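Side-chain contacts in 2-(3-amino-3-carboxypropyl)histidine synthase (Pyrococcus horikoshii, PDB 3LZD), which catalyses the first step of diphthamide biosynthesis, transferring the 3-amino-3-carboxypropyl group of S-adenosyl-L-methionine to a histidine of translation elongation factor 2: residues I190-P193 / G194-L197; F313-E316 / A317-V320; L328-Y331 / G332-K336. One frame throughout, in Å; residues are numbered along the deposited sequence.

Contact 1: I190-P193 / G194-L197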
loop_
_atom_site.group_PDB
_atom_site.type_symbol
_atom_site.label_atom_id
_atom_site.label_comp_id
_atom_site.label_asym_id
_atom_site.label_seq_id
_atom_site.Cartn_x
_atom_site.Cartn_y
_atom_site.Cartn_z
ATOM N N ILE A 190 -23.999 -0.037 6.184
ATOM C CA ILE A 190 -24.711 1.092 5.563
ATOM C C ILE A 190 -24.900 2.239 6.566
ATOM O O ILE A 190 -25.023 2.001 7.770
ATOM C CB ILE A 190 -26.095 0.606 5.029
ATOM C CG1 ILE A 190 -25.882 -0.476 3.950
ATOM C CG2 ILE A 190 -26.919 1.778 4.495
ATOM C CD1 ILE A 190 -25.013 -0.018 2.755
ATOM N N SER A 191 -24.926 3.474 6.069
ATOM C CA SER A 191 -25.080 4.669 6.911
ATOM C C SER A 191 -26.505 5.236 7.005
ATOM O O SER A 191 -26.889 5.800 8.042
ATOM C CB SER A 191 -24.148 5.786 6.411
ATOM O OG SER A 191 -22.815 5.311 6.249
ATOM N N TRP A 192 -27.277 5.107 5.928
ATOM C CA TRP A 192 -28.633 5.640 5.901
ATOM C C TRP A 192 -29.576 4.699 5.153
ATOM O O TRP A 192 -29.158 4.009 4.237
ATOM C CB TRP A 192 -28.681 6.977 5.152
ATOM C CG TRP A 192 -27.723 8.026 5.569
ATOM C CD1 TRP A 192 -27.855 8.905 6.612
ATOM C CD2 TRP A 192 -26.500 8.364 4.911
ATOM N NE1 TRP A 192 -26.783 9.776 6.633
ATOM C CE2 TRP A 192 -25.940 9.463 5.599
ATOM C CE3 TRP A 192 -25.824 7.847 3.798
ATOM C CZ2 TRP A 192 -24.736 10.054 5.212
ATOM C CZ3 TRP A 192 -24.631 8.436 3.410
ATOM C CH2 TRP A 192 -24.100 9.530 4.119
ATOM N N PRO A 193 -30.872 4.678 5.525
ATOM C CA PRO A 193 -31.822 3.803 4.826
ATOM C C PRO A 193 -31.817 4.181 3.321
ATOM O O PRO A 193 -31.734 5.369 2.972
ATOM C CB PRO A 193 -33.160 4.140 5.489
ATOM C CG PRO A 193 -32.748 4.627 6.888
ATOM C CD PRO A 193 -31.535 5.465 6.583
ATOM N N GLY A 194 -31.870 3.181 2.444
ATOM C CA GLY A 194 -31.876 3.450 1.014
ATOM C C GLY A 194 -30.522 3.544 0.323
ATOM O O GLY A 194 -30.463 3.576 -0.913
ATOM N N GLN A 195 -29.436 3.589 1.098
ATOM C CA GLN A 195 -28.100 3.667 0.521
ATOM C C GLN A 195 -27.493 2.319 0.132
ATOM O O GLN A 195 -27.492 1.366 0.910
ATOM C CB GLN A 195 -27.154 4.360 1.503
ATOM C CG GLN A 195 -25.679 4.383 1.060
ATOM C CD GLN A 195 -24.718 4.537 2.240
ATOM O OE1 GLN A 195 -25.132 4.513 3.412
ATOM N NE2 GLN A 195 -23.438 4.683 1.942
ATOM N N VAL A 196 -26.966 2.224 -1.082
ATOM C CA VAL A 196 -26.318 0.982 -1.473
ATOM C C VAL A 196 -24.833 1.291 -1.631
ATOM O O VAL A 196 -24.438 2.446 -1.838
ATOM C CB VAL A 196 -26.844 0.427 -2.830
ATOM C CG1 VAL A 196 -28.348 0.208 -2.770
ATOM C CG2 VAL A 196 -26.488 1.393 -3.956
ATOM N N LEU A 197 -24.017 0.254 -1.505
ATOM C CA LEU A 197 -22.570 0.354 -1.693
ATOM C C LEU A 197 -22.310 -0.696 -2.759
ATOM O O LEU A 197 -23.149 -1.581 -2.981
ATOM C CB LEU A 197 -21.803 -0.013 -0.412
ATOM C CG LEU A 197 -21.892 0.982 0.765
ATOM C CD1 LEU A 197 -21.064 0.498 1.960
ATOM C CD2 LEU A 197 -21.382 2.324 0.324
HETATM O O HOH W 1 -22.036 3.285 4.459
#
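Gln195 folds back over Ser191 and Trp192 at the end of a type II beta turn that runs from Trp192 to Gln195. The turn is closed by Gln195 N, which donates to Trp192 O at 3.2 Å. Gly194 has the positive phi (89°) usual at the third position of this turn type. The tight part of the contact is around the amide oxygen of Gln195. CG lies anti to the backbone N (chi1 174°), and the extended chain carries OE1 back to the backbone before the turn. There Gln195 OE1 accepts from Ser191 N at 2.9 Å, with the donor tilted a little out of the carbonyl plane. A weak bond from Trp192 N adds a second donor. Carbon atoms close in as well: Ile190 CG2 and Trp192 CE3 each come within 3.4 Å of Gln195 OE1. The amide is inclined to the indole at 46°, so the two do not stack. The indole itself is held from outside by Pro369 O, which accepts from NE1, and by stacking with Phe370. The contact is looser towards Leu197, where Ile190 CD1 meets Leu197 CG at 3.8 Å. Leu197 also touches the iron-sulfur cluster, close to the cluster ligand Cys199. This loop therefore joins the turn to the cluster pocket. The amide nitrogen, Gln195 NE2, meets a water. That water donates to Ser191 OG, which also bonds Ser116 and Tyr117, and accepts only weakly from Gln195 NE2 at 3.2 Å.

Contact 2: F313-E316 / A317-V320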
loop_
_atom_site.group_PDB
_atom_site.type_symbol
_atom_site.label_atom_id
_atom_site.label_comp_id
_atom_site.label_asym_id
_atom_site.label_seq_id
_atom_site.Cartn_x
_atom_site.Cartn_y
_atom_site.Cartn_z
ATOM N N PHE A 313 4.282 -14.928 -8.532
ATOM C CA PHE A 313 3.829 -16.156 -7.868
ATOM C C PHE A 313 3.407 -17.209 -8.884
ATOM O O PHE A 313 2.925 -16.880 -9.968
ATOM C CB PHE A 313 2.660 -15.857 -6.932
ATOM C CG PHE A 313 3.062 -15.177 -5.667
ATOM C CD1 PHE A 313 2.337 -14.093 -5.187
ATOM C CD2 PHE A 313 4.176 -15.609 -4.956
ATOM C CE1 PHE A 313 2.722 -13.439 -4.008
ATOM C CE2 PHE A 313 4.568 -14.968 -3.782
ATOM C CZ PHE A 313 3.841 -13.879 -3.306
ATOM N N PRO A 314 3.569 -18.495 -8.535
ATOM C CA PRO A 314 3.213 -19.611 -9.412
ATOM C C PRO A 314 1.725 -19.854 -9.594
ATOM O O PRO A 314 1.323 -20.509 -10.558
ATOM C CB PRO A 314 3.905 -20.794 -8.752
ATOM C CG PRO A 314 3.773 -20.465 -7.301
ATOM C CD PRO A 314 4.124 -18.989 -7.259
ATOM N N PHE A 315 0.911 -19.322 -8.684
ATOM C CA PHE A 315 -0.541 -19.514 -8.749
ATOM C C PHE A 315 -1.108 -19.277 -10.138
ATOM O O PHE A 315 -0.704 -18.341 -10.829
ATOM C CB PHE A 315 -1.222 -18.613 -7.717
ATOM C CG PHE A 315 -0.630 -18.753 -6.361
ATOM C CD1 PHE A 315 -0.641 -19.987 -5.719
ATOM C CD2 PHE A 315 0.044 -17.690 -5.769
ATOM C CE1 PHE A 315 0.020 -20.167 -4.512
ATOM C CE2 PHE A 315 0.711 -17.860 -4.553
ATOM C CZ PHE A 315 0.702 -19.102 -3.927
ATOM N N GLU A 316 -2.051 -20.138 -10.527
ATOM C CA GLU A 316 -2.683 -20.093 -11.847
ATOM C C GLU A 316 -3.979 -19.313 -11.849
ATOM O O GLU A 316 -4.394 -18.797 -12.880
ATOM C CB GLU A 316 -2.978 -21.515 -12.334
ATOM C CG GLU A 316 -1.775 -22.440 -12.415
ATOM C CD GLU A 316 -2.188 -23.895 -12.607
ATOM O OE1 GLU A 316 -2.255 -24.641 -11.602
ATOM O OE2 GLU A 316 -2.464 -24.283 -13.763
ATOM N N ALA A 317 -4.643 -19.269 -10.700
ATOM C CA ALA A 317 -5.897 -18.528 -10.565
ATOM C C ALA A 317 -5.954 -17.877 -9.188
ATOM O O ALA A 317 -5.283 -18.305 -8.257
ATOM C CB ALA A 317 -7.089 -19.453 -10.748
ATOM N N TYR A 318 -6.765 -16.839 -9.058
ATOM C CA TYR A 318 -6.866 -16.169 -7.779
ATOM C C TYR A 318 -8.302 -16.044 -7.310
ATOM O O TYR A 318 -9.240 -16.086 -8.110
ATOM C CB TYR A 318 -6.227 -14.781 -7.860
ATOM C CG TYR A 318 -4.717 -14.819 -7.944
ATOM C CD1 TYR A 318 -4.053 -14.736 -9.168
ATOM C CD2 TYR A 318 -3.958 -14.978 -6.792
ATOM C CE1 TYR A 318 -2.657 -14.820 -9.233
ATOM C CE2 TYR A 318 -2.581 -15.059 -6.839
ATOM C CZ TYR A 318 -1.933 -14.983 -8.054
ATOM O OH TYR A 318 -0.564 -15.085 -8.059
ATOM N N VAL A 319 -8.460 -15.933 -5.997
ATOM C CA VAL A 319 -9.768 -15.747 -5.392
ATOM C C VAL A 319 -9.585 -14.556 -4.471
ATOM O O VAL A 319 -8.767 -14.593 -3.544
ATOM C CB VAL A 319 -10.218 -16.943 -4.527
ATOM C CG1 VAL A 319 -11.598 -16.650 -3.946
ATOM C CG2 VAL A 319 -10.257 -18.210 -5.358
ATOM N N VAL A 320 -10.323 -13.493 -4.744
ATOM C CA VAL A 320 -10.238 -12.304 -3.928
ATOM C C VAL A 320 -11.350 -12.370 -2.907
ATOM O O VAL A 320 -12.532 -12.416 -3.257
ATOM C CB VAL A 320 -10.392 -11.013 -4.771
ATOM C CG1 VAL A 320 -10.402 -9.793 -3.863
ATOM C CG2 VAL A 320 -9.248 -10.906 -5.750
#
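Phe315 and Tyr318 both place CG beside their own backbone N, with chi1 of -51° and -72°. These torsions bring the phenol end of Tyr318 against the base of the Phe315 side chain. Tyr318 CZ lies 3.7 Å from Phe315 CB. Tyr318 OH reaches 3.5 Å from Phe315 CD2 and sits in the plane of that ring, at its edge. The two rings are steeply inclined, with planes 75° apart and centroids 6.0 Å apart. They meet obliquely and do not stack. Tyr318 OH also lies 3.5 Å from Phe313 CB and near the plane of the Phe313 ring. One oxygen thus touches two phenylalanines of the loop, by packing alone. Glu316 CB is directed away from the strand, and OE1 accepts from Lys265 N and Lys266 N. The contact marks the entry of the chain into strand 317-320, an inner strand of the four-stranded parallel sheet, paired with strand 266-272 on one side and strand 338-339 on the other. Tyr318 packs on Ile270, Ile300 and Val338, and Phe315 also reaches Ile300 of strand 296-302, while Arg67 and Glu71 of the second subunit cover the loop that follows helix 307-310.

Contact 3: L328-Y331 / G332-K336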
loop_
_atom_site.group_PDB
_atom_site.type_symbol
_atom_site.label_atom_id
_atom_site.label_comp_id
_atom_site.label_asym_id
_atom_site.label_seq_id
_atom_site.Cartn_x
_atom_site.Cartn_y
_atom_site.Cartn_z
ATOM N N LEU A 328 -14.818 -8.377 -9.791
ATOM C CA LEU A 328 -16.009 -8.190 -10.627
ATOM C C LEU A 328 -16.035 -6.950 -11.518
ATOM O O LEU A 328 -16.954 -6.780 -12.321
ATOM C CB LEU A 328 -17.272 -8.182 -9.751
ATOM C CG LEU A 328 -17.542 -9.438 -8.912
ATOM C CD1 LEU A 328 -18.797 -9.224 -8.051
ATOM C CD2 LEU A 328 -17.704 -10.643 -9.831
ATOM N N ASP A 329 -15.050 -6.074 -11.385
ATOM C CA ASP A 329 -15.048 -4.876 -12.208
ATOM C C ASP A 329 -13.642 -4.527 -12.681
ATOM O O ASP A 329 -13.264 -3.358 -12.749
ATOM C CB ASP A 329 -15.669 -3.716 -11.420
ATOM C CG ASP A 329 -16.040 -2.528 -12.303
ATOM O OD1 ASP A 329 -16.400 -2.739 -13.487
ATOM O OD2 ASP A 329 -15.991 -1.383 -11.801
ATOM N N ASP A 330 -12.872 -5.559 -13.009
ATOM C CA ASP A 330 -11.508 -5.386 -13.494
ATOM C C ASP A 330 -11.500 -4.897 -14.947
ATOM O O ASP A 330 -12.202 -5.433 -15.802
ATOM C CB ASP A 330 -10.747 -6.714 -13.380
ATOM C CG ASP A 330 -9.378 -6.669 -14.050
ATOM O OD1 ASP A 330 -8.665 -5.653 -13.883
ATOM O OD2 ASP A 330 -9.016 -7.657 -14.732
ATOM N N TYR A 331 -10.703 -3.877 -15.226
ATOM C CA TYR A 331 -10.635 -3.348 -16.578
ATOM C C TYR A 331 -9.670 -4.126 -17.458
ATOM O O TYR A 331 -9.600 -3.892 -18.658
ATOM C CB TYR A 331 -10.250 -1.872 -16.540
ATOM C CG TYR A 331 -11.399 -0.985 -16.141
ATOM C CD1 TYR A 331 -11.918 -0.045 -17.030
ATOM C CD2 TYR A 331 -12.007 -1.118 -14.890
ATOM C CE1 TYR A 331 -13.017 0.741 -16.687
ATOM C CE2 TYR A 331 -13.109 -0.338 -14.537
ATOM C CZ TYR A 331 -13.609 0.590 -15.442
ATOM O OH TYR A 331 -14.703 1.360 -15.110
ATOM N N GLY A 332 -8.936 -5.056 -16.854
ATOM C CA GLY A 332 -7.995 -5.870 -17.606
ATOM C C GLY A 332 -6.638 -5.959 -16.943
ATOM O O GLY A 332 -5.661 -6.382 -17.563
ATOM N N ALA A 333 -6.556 -5.561 -15.681
ATOM C CA ALA A 333 -5.281 -5.610 -14.982
ATOM C C ALA A 333 -4.870 -7.032 -14.602
ATOM O O ALA A 333 -3.677 -7.330 -14.469
ATOM C CB ALA A 333 -5.333 -4.730 -13.734
ATOM N N TRP A 334 -5.855 -7.908 -14.430
ATOM C CA TRP A 334 -5.591 -9.293 -14.045
ATOM C C TRP A 334 -5.306 -10.174 -15.251
ATOM O O TRP A 334 -6.184 -10.403 -16.081
ATOM C CB TRP A 334 -6.779 -9.850 -13.259
ATOM C CG TRP A 334 -6.930 -9.197 -11.931
ATOM C CD1 TRP A 334 -7.425 -7.953 -11.680
ATOM C CD2 TRP A 334 -6.480 -9.712 -10.681
ATOM N NE1 TRP A 334 -7.303 -7.655 -10.342
ATOM C CE2 TRP A 334 -6.724 -8.721 -9.707
ATOM C CE3 TRP A 334 -5.891 -10.916 -10.287
ATOM C CZ2 TRP A 334 -6.396 -8.896 -8.363
ATOM C CZ3 TRP A 334 -5.566 -11.092 -8.948
ATOM C CH2 TRP A 334 -5.821 -10.081 -8.005
ATOM N N ARG A 335 -4.074 -10.670 -15.334
ATOM C CA ARG A 335 -3.652 -11.507 -16.451
ATOM C C ARG A 335 -4.002 -12.980 -16.258
ATOM O O ARG A 335 -3.873 -13.781 -17.181
ATOM C CB ARG A 335 -2.142 -11.348 -16.679
ATOM C CG ARG A 335 -1.674 -9.896 -16.824
ATOM C CD ARG A 335 -2.368 -9.175 -17.970
ATOM N NE ARG A 335 -2.116 -9.830 -19.250
ATOM C CZ ARG A 335 -2.665 -9.463 -20.404
ATOM N NH1 ARG A 335 -3.504 -8.437 -20.452
ATOM N NH2 ARG A 335 -2.376 -10.131 -21.514
ATOM N N LYS A 336 -4.429 -13.333 -15.050
ATOM C CA LYS A 336 -4.838 -14.700 -14.737
ATOM C C LYS A 336 -6.273 -14.603 -14.237
ATOM O O LYS A 336 -6.694 -13.548 -13.762
ATOM C CB LYS A 336 -3.947 -15.289 -13.642
ATOM C CG LYS A 336 -2.507 -15.510 -14.066
ATOM C CD LYS A 336 -1.645 -15.824 -12.864
ATOM C CE LYS A 336 -0.169 -15.864 -13.218
ATOM N NZ LYS A 336 0.671 -15.784 -11.983
#
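The carboxylate of Asp330 lies across the pyrrole edge of Trp334, with Asp330 CG 3.3 Å from Trp334 CD1. The two planes are nearly perpendicular, at 86°, and OD1 lies in the plane of the indole at its rim. Asp330 forms an Asx turn here: Asp330 OD1 accepts from the backbone N of Gly332, two residues on, at 3.0 Å. The turn follows the end of helix 325-328 on the way to strand 338-339, and it lies on the surface. Asp330 CG is anti to the backbone N (chi1 172°), which sends the carboxylate forward over the following backbone. Asp330 OD1 takes a second and shorter bond, 2.8 Å from Ala333 N. The two donors arrive differently. Ala333 N meets the syn lone pair of OD1, whereas Gly332 N comes from well above the carboxylate plane. With OD2 also engaged, three successive backbone N-H groups grip one carboxylate and fix its rotation. Their N-H dipoles would be expected to favour its charged form. Gly332 has a phi of 133°, a backbone shape that suits a residue without a side chain. The Trp334 side chain also packs on Val305 and on Leu310 of helix 307-310. The last of the three bonds is also the longest: Trp334 N reaches Asp330 OD2 at 3.2 Å, on the syn side but tilted out of the carboxylate plane.

Overall arrangement
The three contacts follow one another along the chain. Contact 1 lies in the loop between strands 180-182 and 210-214, both of one five-stranded mixed sheet. Contacts 2 and 3 lie at the four-stranded parallel sheet. Contact 2 opens strand 317-320, and contact 3 lies in the loop leading to the neighbouring strand 338-339. Their centres are 13 Å apart, and they touch where Lys336 NZ probably bonds Phe315 O at 3.1 Å. Contact 1 is centred 33 Å from contact 2 and 27 Å from contact 3. It borders the iron-sulfur cluster, while contact 2 is remote from it and meets the second subunit of the homodimer.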